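Cytochrome P450 CYP260B1 (Sorangium cellulosum, PDB 5HIW) belongs to the cytochrome P450 superfamily, whose mainly helical fold encloses a haem, here a protoporphyrin IX containing Fe. Local coordinates at residues A[97-100]-A[101-105]; A[111-114]-A[115-118]; A[122-125]-A[126-130]. All blocks are in the same frame, centred on the assembly; numbering follows the deposited sequence. Where two conformers were deposited one is given.

How the contacts relate
The three contacts follow one another along the chain without nesting or crossing, and each is local, so none closes a long loop. Contact 1 lies within helix 93-113. Contact 2 comes at the far end of the same helix, where residues 115-118 lead off toward strand 120-122. Contact 3 opens on Glu122, the strand's last residue, and runs through helix 123-128. Contacts 1 and 2 share a helix but do not touch, their centres about 20 Å apart. Contacts 2 and 3, with centres about 11 Å apart, do pack together, Val111 lying against Asp126 and Ser130, and Leu115 against Leu123 and Asp126. The short helix is thereby folded back onto the end of the long one.

Contact 1: residues A[97-100]-A[101-105]; sequences SRYE and EATVT
Tyr99 turns the CD1 edge of its ring to Thr103, one turn further along helix 93-113, with CD1 3.7 Å from Thr103 OG1, which lies near the ring plane. The methyl of Ala102 reaches the same atom obliquely, CB standing 4.2 Å from Tyr99 CD1. Arg98, the preceding residue, lays its CG over the centre of one face of the Tyr99 ring, 4.0 Å above the plane. With CG opposite the carbonyl carbon (chi1 -66°), the ring packs on Leu139 of helix 130-140 and on Leu199 and Glu202 of helix 199-209, and its hydroxyl hydrogen-bonds Asp197 O, just ahead of the latter helix. The guanidinium of Arg98 pairs with Glu202.

Past Tyr99 the backbone widens into a pi-type turn. Tyr99 O accepts two amides: Val104 N at 2.8 Å (N-H...O 167°) and Thr103 N. Glu100 O is also doubly held. Thr105 N comes to 3.0 Å from Glu100 O, and Thr105 OG1 donates to the same Glu100 O at 2.8 Å from above the carbonyl plane. The extended Glu100 chain carries its carboxylate across to Arg349 on helix 341-358, in a salt bridge with OE1. On the outer side, the Glu101 chain bends at chi2 (-84°) and turns OE1 back; a water lying 2.7 Å from Arg98 O donates both to that oxygen and to Glu101 OE1.

Hydroxyl and water thus serve as extra donors to carbonyls that already take part in the helix, and the five-residue spacing of the Tyr99-Val104 and Glu100-Thr105 bonds marks the widened turn. Thr105 spends its hydroxyl proton on a carbonyl of its own helix, whereas the charged ends of Arg98 and Glu100 tie this turn to two other helices.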
ATOM      1  N   SER A  97       4.296  17.207   7.103  1.00 17.40           N
ATOM      2  CA  SER A  97       4.920  18.318   6.429  1.00 16.31           C
ATOM      3  C   SER A  97       6.407  18.418   6.808  1.00 15.65           C
ATOM      4  O   SER A  97       7.245  18.719   5.962  1.00 18.37           O
ATOM      5  CB  SER A  97       4.229  19.642   6.896  1.00 17.45           C
ATOM      6  OG  SER A  97       4.938  20.738   6.444  1.00 17.89           O
ATOM      7  N   ARG A  98       6.705  18.104   8.058  1.00 18.27           N
ATOM      8  CA  ARG A  98       8.116  18.140   8.498  1.00 20.29           C
ATOM      9  C   ARG A  98       8.980  17.254   7.644  1.00 18.67           C
ATOM     10  O   ARG A  98      10.080  17.675   7.219  1.00 21.09           O
ATOM     11  CB  ARG A  98       8.254  17.651   9.946  1.00 23.04           C
ATOM     12  CG  ARG A  98       9.725  17.649  10.414  1.00 29.79           C
ATOM     13  CD  ARG A  98       9.776  17.486  11.954  1.00 40.45           C
ATOM     14  NE  ARG A  98       8.975  18.620  12.443  1.00 53.15           N
ATOM     15  CZ  ARG A  98       8.535  18.833  13.685  1.00 59.97           C
ATOM     16  NH1 ARG A  98       8.863  18.009  14.699  1.00 66.51           N
ATOM     17  NH2 ARG A  98       7.767  19.917  13.900  1.00 43.34           N
ATOM     18  N   TYR A  99       8.494  16.045   7.457  1.00 19.72           N
ATOM     19  CA  TYR A  99       9.248  15.028   6.653  1.00 19.26           C
ATOM     20  C   TYR A  99       9.125  15.162   5.171  1.00 18.50           C
ATOM     21  O   TYR A  99      10.054  14.793   4.420  1.00 16.95           O
ATOM     22  CB  TYR A  99       9.025  13.626   7.209  1.00 21.66           C
ATOM     23  CG  TYR A  99       9.668  13.608   8.580  1.00 21.50           C
ATOM     24  CD1 TYR A  99      11.066  13.714   8.714  1.00 26.11           C
ATOM     25  CD2 TYR A  99       8.899  13.521   9.722  1.00 23.12           C
ATOM     26  CE1 TYR A  99      11.648  13.786   9.969  1.00 25.91           C
ATOM     27  CE2 TYR A  99       9.451  13.628  10.958  1.00 24.09           C
ATOM     28  CZ  TYR A  99      10.837  13.750  11.090  1.00 29.64           C
ATOM     29  OH  TYR A  99      11.406  13.812  12.354  1.00 35.08           O
ATOM     30  N   GLU A 100       8.067  15.834   4.726  1.00 16.17           N
ATOM     31  CA  GLU A 100       8.108  16.346   3.381  1.00 15.92           C
ATOM     32  C   GLU A 100       9.324  17.179   3.115  1.00 18.61           C
ATOM     33  O   GLU A 100      10.031  17.006   2.066  1.00 19.42           O
ATOM     34  CB  GLU A 100       6.803  17.112   3.032  1.00 16.75           C
ATOM     35  CG  GLU A 100       6.874  17.928   1.735  1.00 17.00           C
ATOM     36  CD  GLU A 100       5.493  18.353   1.166  1.00 18.01           C
ATOM     37  OE1 GLU A 100       4.466  17.989   1.714  1.00 22.48           O
ATOM     38  OE2 GLU A 100       5.428  19.012   0.132  1.00 20.50           O
ATOM     39  N   GLU A 101       9.596  18.126   4.009  1.00 17.95           N
ATOM     40  CA  GLU A 101      10.678  19.039   3.736  1.00 20.11           C
ATOM     41  C   GLU A 101      12.029  18.388   4.035  1.00 19.36           C
ATOM     42  O   GLU A 101      13.002  18.560   3.308  1.00 21.36           O
ATOM     43  CB  GLU A 101      10.506  20.322   4.576  1.00 20.12           C
ATOM     44  CG  GLU A 101      11.587  21.363   4.326  1.00 22.98           C
ATOM     45  CD  GLU A 101      12.884  21.174   5.123  1.00 27.65           C
ATOM     46  OE1 GLU A 101      12.921  20.469   6.163  1.00 26.77           O
ATOM     47  OE2 GLU A 101      13.880  21.788   4.682  1.00 30.85           O
ATOM     48  N   ALA A 102      12.096  17.691   5.140  1.00 21.72           N
ATOM     49  CA  ALA A 102      13.408  17.160   5.610  1.00 23.98           C
ATOM     50  C   ALA A 102      13.803  15.882   4.916  1.00 23.68           C
ATOM     51  O   ALA A 102      15.000  15.613   4.777  1.00 22.10           O
ATOM     52  CB  ALA A 102      13.335  16.915   7.114  1.00 20.83           C
ATOM     53  N   THR A 103      12.854  15.067   4.457  1.00 19.52           N
ATOM     54  CA  THR A 103      13.220  13.747   3.933  1.00 20.65           C
ATOM     55  C   THR A 103      12.720  13.394   2.566  1.00 19.28           C
ATOM     56  O   THR A 103      13.483  12.998   1.728  1.00 19.75           O
ATOM     57  CB  THR A 103      12.746  12.633   4.887  1.00 24.63           C
ATOM     58  OG1 THR A 103      13.489  12.690   6.119  1.00 27.13           O
ATOM     59  CG2 THR A 103      12.937  11.293   4.304  1.00 23.81           C
ATOM     60  N   VAL A 104      11.425  13.494   2.322  1.00 17.66           N
ATOM     61  CA  VAL A 104      10.888  13.007   1.043  1.00 17.78           C
ATOM     62  C   VAL A 104      11.319  13.871  -0.133  1.00 18.18           C
ATOM     63  O   VAL A 104      11.703  13.331  -1.143  1.00 20.03           O
ATOM     64  CB  VAL A 104       9.372  12.807   1.170  1.00 16.86           C
ATOM     65  CG1 VAL A 104       8.769  12.320  -0.154  1.00 18.67           C
ATOM     66  CG2 VAL A 104       9.024  11.865   2.316  1.00 17.22           C
ATOM     67  N   THR A 105      11.336  15.213  -0.027  1.00 16.25           N
ATOM     68  CA  THR A 105      11.743  16.062  -1.131  1.00 19.11           C
ATOM     69  C   THR A 105      13.203  15.817  -1.534  1.00 19.98           C
ATOM     70  O   THR A 105      13.510  15.630  -2.715  1.00 20.91           O
ATOM     71  CB  THR A 105      11.403  17.552  -0.871  1.00 22.02           C
ATOM     72  OG1 THR A 105      10.000  17.651  -0.673  1.00 21.20           O
ATOM     73  CG2 THR A 105      11.804  18.511  -2.044  1.00 22.70           C
TER
HETATM   74  O   HOH W   1      11.276  19.952   8.038  1.00 21.81           O

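Contact 2: residues A[111-114]-A[115-118]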
ATOM      1  N   VAL A 111      16.358  10.884  -6.637  1.00 23.90           N
ATOM      2  CA  VAL A 111      15.797   9.833  -7.489  1.00 23.67           C
ATOM      3  C   VAL A 111      15.581  10.373  -8.902  1.00 23.11           C
ATOM      4  O   VAL A 111      15.957   9.740  -9.914  1.00 29.01           O
ATOM      5  CB  VAL A 111      14.502   9.240  -6.848  1.00 21.89           C
ATOM      6  CG1 VAL A 111      13.759   8.380  -7.857  1.00 24.27           C
ATOM      7  CG2 VAL A 111      14.806   8.417  -5.643  1.00 24.31           C
ATOM      8  N   VAL A 112      15.013  11.573  -9.012  1.00 23.70           N
ATOM      9  CA  VAL A 112      14.681  12.163 -10.271  1.00 27.74           C
ATOM     10  C   VAL A 112      15.971  12.589 -11.019  1.00 32.18           C
ATOM     11  O   VAL A 112      16.094  12.375 -12.235  1.00 30.26           O
ATOM     12  CB  VAL A 112      13.777  13.378 -10.065  1.00 26.71           C
ATOM     13  CG1 VAL A 112      13.716  14.235 -11.312  1.00 31.51           C
ATOM     14  CG2 VAL A 112      12.374  12.929  -9.665  1.00 25.41           C
ATOM     15  N   GLU A 113      16.931  13.155 -10.266  1.00 31.81           N
ATOM     16  CA  GLU A 113      18.242  13.569 -10.784  0.50 33.22           C
ATOM     17  C   GLU A 113      18.920  12.437 -11.552  1.00 35.06           C
ATOM     18  O   GLU A 113      19.553  12.661 -12.602  1.00 36.72           O
ATOM     19  CB  GLU A 113      19.166  14.025  -9.635  0.50 35.18           C
ATOM     20  CG  GLU A 113      20.610  14.334 -10.037  0.50 36.70           C
ATOM     21  CD  GLU A 113      20.663  15.500 -10.986  0.50 38.31           C
ATOM     22  OE1 GLU A 113      19.832  16.390 -10.761  0.50 43.54           O
ATOM     23  OE2 GLU A 113      21.486  15.531 -11.940  0.50 41.82           O
ATOM     24  N   ARG A 114      18.800  11.216 -11.032  1.00 30.36           N
ATOM     25  CA  ARG A 114      19.423  10.057 -11.666  1.00 34.18           C
ATOM     26  C   ARG A 114      18.886   9.836 -13.049  1.00 36.50           C
ATOM     27  O   ARG A 114      19.557   9.183 -13.824  1.00 39.19           O
ATOM     28  CB  ARG A 114      19.256   8.752 -10.885  1.00 32.15           C
ATOM     29  CG  ARG A 114      19.987   8.681  -9.531  1.00 34.43           C
ATOM     30  CD  ARG A 114      19.544   7.492  -8.659  1.00 39.07           C
ATOM     31  NE  ARG A 114      20.041   7.685  -7.293  1.00 43.96           N
ATOM     32  CZ  ARG A 114      19.390   7.391  -6.154  1.00 48.74           C
ATOM     33  NH1 ARG A 114      18.189   6.788  -6.135  1.00 45.74           N
ATOM     34  NH2 ARG A 114      20.002   7.665  -5.001  1.00 47.91           N
ATOM     35  N   LEU A 115      17.669  10.305 -13.366  1.00 33.44           N
ATOM     36  CA  LEU A 115      17.095  10.005 -14.667  1.00 31.29           C
ATOM     37  C   LEU A 115      17.428  11.041 -15.715  1.00 33.78           C
ATOM     38  O   LEU A 115      17.090  10.873 -16.902  1.00 30.44           O
ATOM     39  CB  LEU A 115      15.573   9.840 -14.579  1.00 33.67           C
ATOM     40  CG  LEU A 115      15.038   8.696 -13.684  1.00 35.87           C
ATOM     41  CD1 LEU A 115      13.489   8.631 -13.761  1.00 37.62           C
ATOM     42  CD2 LEU A 115      15.647   7.377 -14.123  1.00 39.54           C
ATOM     43  N   VAL A 116      18.052  12.123 -15.262  1.00 33.85           N
ATOM     44  CA  VAL A 116      18.115  13.349 -16.037  1.00 35.37           C
ATOM     45  C   VAL A 116      18.869  13.183 -17.370  1.00 41.32           C
ATOM     46  O   VAL A 116      18.551  13.871 -18.352  1.00 42.85           O
ATOM     47  CB  VAL A 116      18.742  14.487 -15.193  1.00 40.84           C
ATOM     48  CG1 VAL A 116      19.484  15.512 -16.059  1.00 41.96           C
ATOM     49  CG2 VAL A 116      17.654  15.158 -14.368  1.00 38.53           C
ATOM     50  N   ARG A 117      19.870  12.316 -17.435  1.00 36.61           N
ATOM     51  CA  ARG A 117      20.564  12.248 -18.731  1.00 44.62           C
ATOM     52  C   ARG A 117      20.068  11.077 -19.540  1.00 44.30           C
ATOM     53  O   ARG A 117      20.666  10.745 -20.539  1.00 49.61           O
ATOM     54  CB  ARG A 117      22.090  12.205 -18.590  1.00 46.21           C
ATOM     55  CG  ARG A 117      22.795  13.449 -18.009  1.00 49.35           C
ATOM     56  CD  ARG A 117      22.299  14.814 -18.478  1.00 55.75           C
ATOM     57  NE  ARG A 117      22.467  15.123 -19.904  1.00 60.46           N
ATOM     58  CZ  ARG A 117      21.736  16.038 -20.564  1.00 67.37           C
ATOM     59  NH1 ARG A 117      20.792  16.718 -19.916  1.00 68.64           N
ATOM     60  NH2 ARG A 117      21.937  16.282 -21.873  1.00 61.56           N
ATOM     61  N   LYS A 118      18.959  10.463 -19.153  1.00 37.37           N
ATOM     62  CA  LYS A 118      18.575   9.250 -19.799  1.00 37.79           C
ATOM     63  C   LYS A 118      17.482   9.488 -20.794  1.00 39.28           C
ATOM     64  O   LYS A 118      16.742  10.458 -20.691  1.00 34.51           O
ATOM     65  CB  LYS A 118      18.154   8.207 -18.776  1.00 40.74           C
ATOM     66  CG  LYS A 118      19.295   7.858 -17.829  1.00 41.93           C
ATOM     67  CD  LYS A 118      18.890   6.896 -16.745  1.00 45.35           C
ATOM     68  CE  LYS A 118      18.467   5.567 -17.305  1.00 49.54           C
ATOM     69  NZ  LYS A 118      18.793   4.506 -16.305  1.00 53.95           N
TER
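Leu115 starts its side chain against the backbone near the C-terminal end of helix 93-113, CB resting 3.5 Å from Val112 O. The next atom, Leu115 CG, stays over that backbone, 4.0 Å from Val111 O, because it lies beside its own amide nitrogen (chi1 -62°). Beyond it the branches part and meet the following helix: Leu115 CD1 reaches Leu123 CD2 at 3.8 Å, and Leu115 CD2 lies 3.8 Å from Asp126 CB. The leucine therefore begins on carbonyl oxygens and, at its branches, meets side chains of helix 123-128.

Its backbone takes part in a run of short-range bonds. Leu115 N bonds to Val112 O at 2.8 Å, and Val116 N bonds to Glu113 O at 3.1 Å. Both bonds span three residues. The second closes a type I turn from Glu113 to Val116. Another type I turn follows from Leu115 to Lys118, where Lys118 N reaches back to Leu115 O, so the two turns overlap, sharing Leu115 and Val116.

Val116 sets CB 3.3 Å from Glu113 O, the acceptor of its own amide, while its CG2 branch comes near both Glu113 O and Val112 O. Lys118 passes its CD 3.8 Å from Arg114 O, a contact of aliphatic carbon with a carbonyl.

In the fold, these turns link helix 93-113 to strand 120-122. Val112 and Val116 pack on Arg358 near the end of helix 341-358, Leu115 touches Leu355 of that helix and Phe359 just after it, and Val111 lies against Phe127. The corner is thus wedged between helix 341-358 and helix 123-128.

Contact 3: residues A[122-125]-A[126-130]; sequences ELFD and DFAIS
Leu123 O is gripped by two amides: Ala128 N at 2.9 Å and Phe127 N in a weak bond. The Leu123-Ala128 pairing, five residues apart, makes a pi-type turn, repeated where Ile129 N bonds to Phe124 O at 2.9 Å. At the start of the helix, Glu122 is the N-cap. Its OE1 takes Asp125 N at 2.9 Å and its OE2 takes Phe124 N, both from above the carboxylate plane. Asp126 answers from one turn on: with CG beside its own nitrogen (chi1 -67°), its OD2 receives Glu122 N at 3.1 Å, while Asp126 N bonds to Glu122 O.

Phe124 crosses Ile129 at a slant, CE2 lying 3.4 Å from Ile129 CG1, and its CD1 is 4.0 Å from Ala128 CB. The ring also meets Trp235.

The Glu122 carboxylate is shared further, with Arg377 and the amide of Ile387; Arg377 also holds Asp125. Glu122, Asp125 and Asp126 are probably stabilised as anions by the helix N terminus, where two of the carboxylates also accept main-chain N-H groups. Arg377, bridging Glu122 and Asp125, probably offsets part of the repulsion between those two.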
ATOM      1  N   GLU A 122      12.467   2.547 -17.042  1.00 27.45           N
ATOM      2  CA  GLU A 122      11.474   1.679 -16.577  1.00 24.79           C
ATOM      3  C   GLU A 122      11.160   2.240 -15.172  1.00 27.12           C
ATOM      4  O   GLU A 122      11.970   2.050 -14.214  1.00 22.74           O
ATOM      5  CB  GLU A 122      12.071   0.309 -16.528  1.00 24.04           C
ATOM      6  CG  GLU A 122      11.166  -0.860 -16.390  1.00 23.82           C
ATOM      7  CD  GLU A 122      10.462  -0.858 -15.035  1.00 25.91           C
ATOM      8  OE1 GLU A 122      11.022  -1.340 -14.050  1.00 25.95           O
ATOM      9  OE2 GLU A 122       9.354  -0.336 -14.986  1.00 20.99           O
ATOM     10  N   LEU A 123      10.029   2.943 -15.041  1.00 25.56           N
ATOM     11  CA  LEU A 123       9.773   3.769 -13.841  1.00 22.78           C
ATOM     12  C   LEU A 123       9.328   2.932 -12.630  1.00 21.93           C
ATOM     13  O   LEU A 123       9.266   3.475 -11.537  1.00 20.54           O
ATOM     14  CB  LEU A 123       8.750   4.849 -14.120  1.00 21.19           C
ATOM     15  CG  LEU A 123       9.130   5.943 -15.088  1.00 23.59           C
ATOM     16  CD1 LEU A 123       7.954   6.878 -15.422  1.00 24.52           C
ATOM     17  CD2 LEU A 123      10.291   6.750 -14.617  1.00 25.66           C
ATOM     18  N   PHE A 124       9.052   1.659 -12.781  1.00 17.62           N
ATOM     19  CA  PHE A 124       8.865   0.809 -11.605  1.00 19.98           C
ATOM     20  C   PHE A 124      10.238   0.705 -10.898  1.00 22.05           C
ATOM     21  O   PHE A 124      10.404   1.172  -9.800  1.00 20.03           O
ATOM     22  CB  PHE A 124       8.320  -0.577 -11.865  1.00 19.82           C
ATOM     23  CG  PHE A 124       7.963  -1.311 -10.591  1.00 22.17           C
ATOM     24  CD1 PHE A 124       6.802  -1.070  -9.958  1.00 25.04           C
ATOM     25  CD2 PHE A 124       8.881  -2.207  -9.990  1.00 31.14           C
ATOM     26  CE1 PHE A 124       6.483  -1.686  -8.748  1.00 26.35           C
ATOM     27  CE2 PHE A 124       8.605  -2.810  -8.788  1.00 33.09           C
ATOM     28  CZ  PHE A 124       7.385  -2.527  -8.130  1.00 33.53           C
ATOM     29  N   ASP A 125      11.226   0.133 -11.584  1.00 19.96           N
ATOM     30  CA  ASP A 125      12.557   0.005 -10.989  1.00 23.92           C
ATOM     31  C   ASP A 125      13.178   1.347 -10.661  1.00 24.89           C
ATOM     32  O   ASP A 125      13.835   1.490  -9.601  1.00 26.19           O
ATOM     33  CB  ASP A 125      13.473  -0.740 -11.984  1.00 25.09           C
ATOM     34  CG  ASP A 125      13.221  -2.240 -12.064  1.00 28.84           C
ATOM     35  OD1 ASP A 125      12.472  -2.841 -11.271  1.00 30.18           O
ATOM     36  OD2 ASP A 125      13.806  -2.872 -12.970  1.00 33.15           O
ATOM     37  N   ASP A 126      13.038   2.337 -11.567  1.00 21.26           N
ATOM     38  CA  ASP A 126      13.769   3.617 -11.534  1.00 22.60           C
ATOM     39  C   ASP A 126      13.105   4.746 -10.683  1.00 21.42           C
ATOM     40  O   ASP A 126      13.676   5.821 -10.519  1.00 24.35           O
ATOM     41  CB  ASP A 126      13.952   4.155 -13.028  1.00 25.46           C
ATOM     42  CG  ASP A 126      14.920   3.237 -13.929  1.00 30.57           C
ATOM     43  OD1 ASP A 126      15.679   2.492 -13.308  1.00 29.25           O
ATOM     44  OD2 ASP A 126      14.834   3.210 -15.197  1.00 30.01           O
ATOM     45  N   PHE A 127      11.872   4.541 -10.237  1.00 20.21           N
ATOM     46  CA  PHE A 127      11.132   5.516  -9.443  1.00 18.57           C
ATOM     47  C   PHE A 127      10.308   4.826  -8.353  1.00 18.54           C
ATOM     48  O   PHE A 127      10.469   5.172  -7.170  1.00 17.63           O
ATOM     49  CB  PHE A 127      10.240   6.342 -10.341  1.00 18.43           C
ATOM     50  CG  PHE A 127       9.475   7.417  -9.626  1.00 21.49           C
ATOM     51  CD1 PHE A 127      10.042   8.618  -9.367  1.00 23.25           C
ATOM     52  CD2 PHE A 127       8.183   7.151  -9.148  1.00 20.29           C
ATOM     53  CE1 PHE A 127       9.313   9.632  -8.759  1.00 22.12           C
ATOM     54  CE2 PHE A 127       7.463   8.137  -8.518  1.00 21.62           C
ATOM     55  CZ  PHE A 127       8.044   9.370  -8.313  1.00 23.17           C
ATOM     56  N   ALA A 128       9.378   3.931  -8.716  1.00 18.13           N
ATOM     57  CA  ALA A 128       8.426   3.398  -7.753  1.00 18.41           C
ATOM     58  C   ALA A 128       9.145   2.619  -6.645  1.00 18.86           C
ATOM     59  O   ALA A 128       8.739   2.657  -5.489  1.00 16.86           O
ATOM     60  CB  ALA A 128       7.347   2.567  -8.396  1.00 18.51           C
ATOM     61  N   ILE A 129      10.221   1.941  -6.981  1.00 15.79           N
ATOM     62  CA  ILE A 129      10.970   1.196  -5.992  1.00 18.88           C
ATOM     63  C   ILE A 129      11.911   2.202  -5.263  1.00 17.55           C
ATOM     64  O   ILE A 129      12.122   2.092  -4.088  1.00 19.16           O
ATOM     65  CB  ILE A 129      11.874   0.068  -6.684  1.00 22.54           C
ATOM     66  CG1 ILE A 129      11.080  -1.152  -7.142  1.00 28.12           C
ATOM     67  CG2 ILE A 129      12.967  -0.395  -5.749  1.00 25.57           C
ATOM     68  CD1 ILE A 129      10.423  -1.916  -6.050  1.00 34.47           C
ATOM     69  N   SER A 130      12.581   3.007  -6.035  1.00 18.71           N
ATOM     70  CA  SER A 130      13.686   3.922  -5.583  1.00 22.32           C
ATOM     71  C   SER A 130      13.240   4.875  -4.504  1.00 20.53           C
ATOM     72  O   SER A 130      13.975   5.180  -3.503  1.00 20.78           O
ATOM     73  CB  SER A 130      14.107   4.850  -6.725  1.00 25.16           C
ATOM     74  OG  SER A 130      14.699   4.128  -7.717  1.00 30.84           O
TER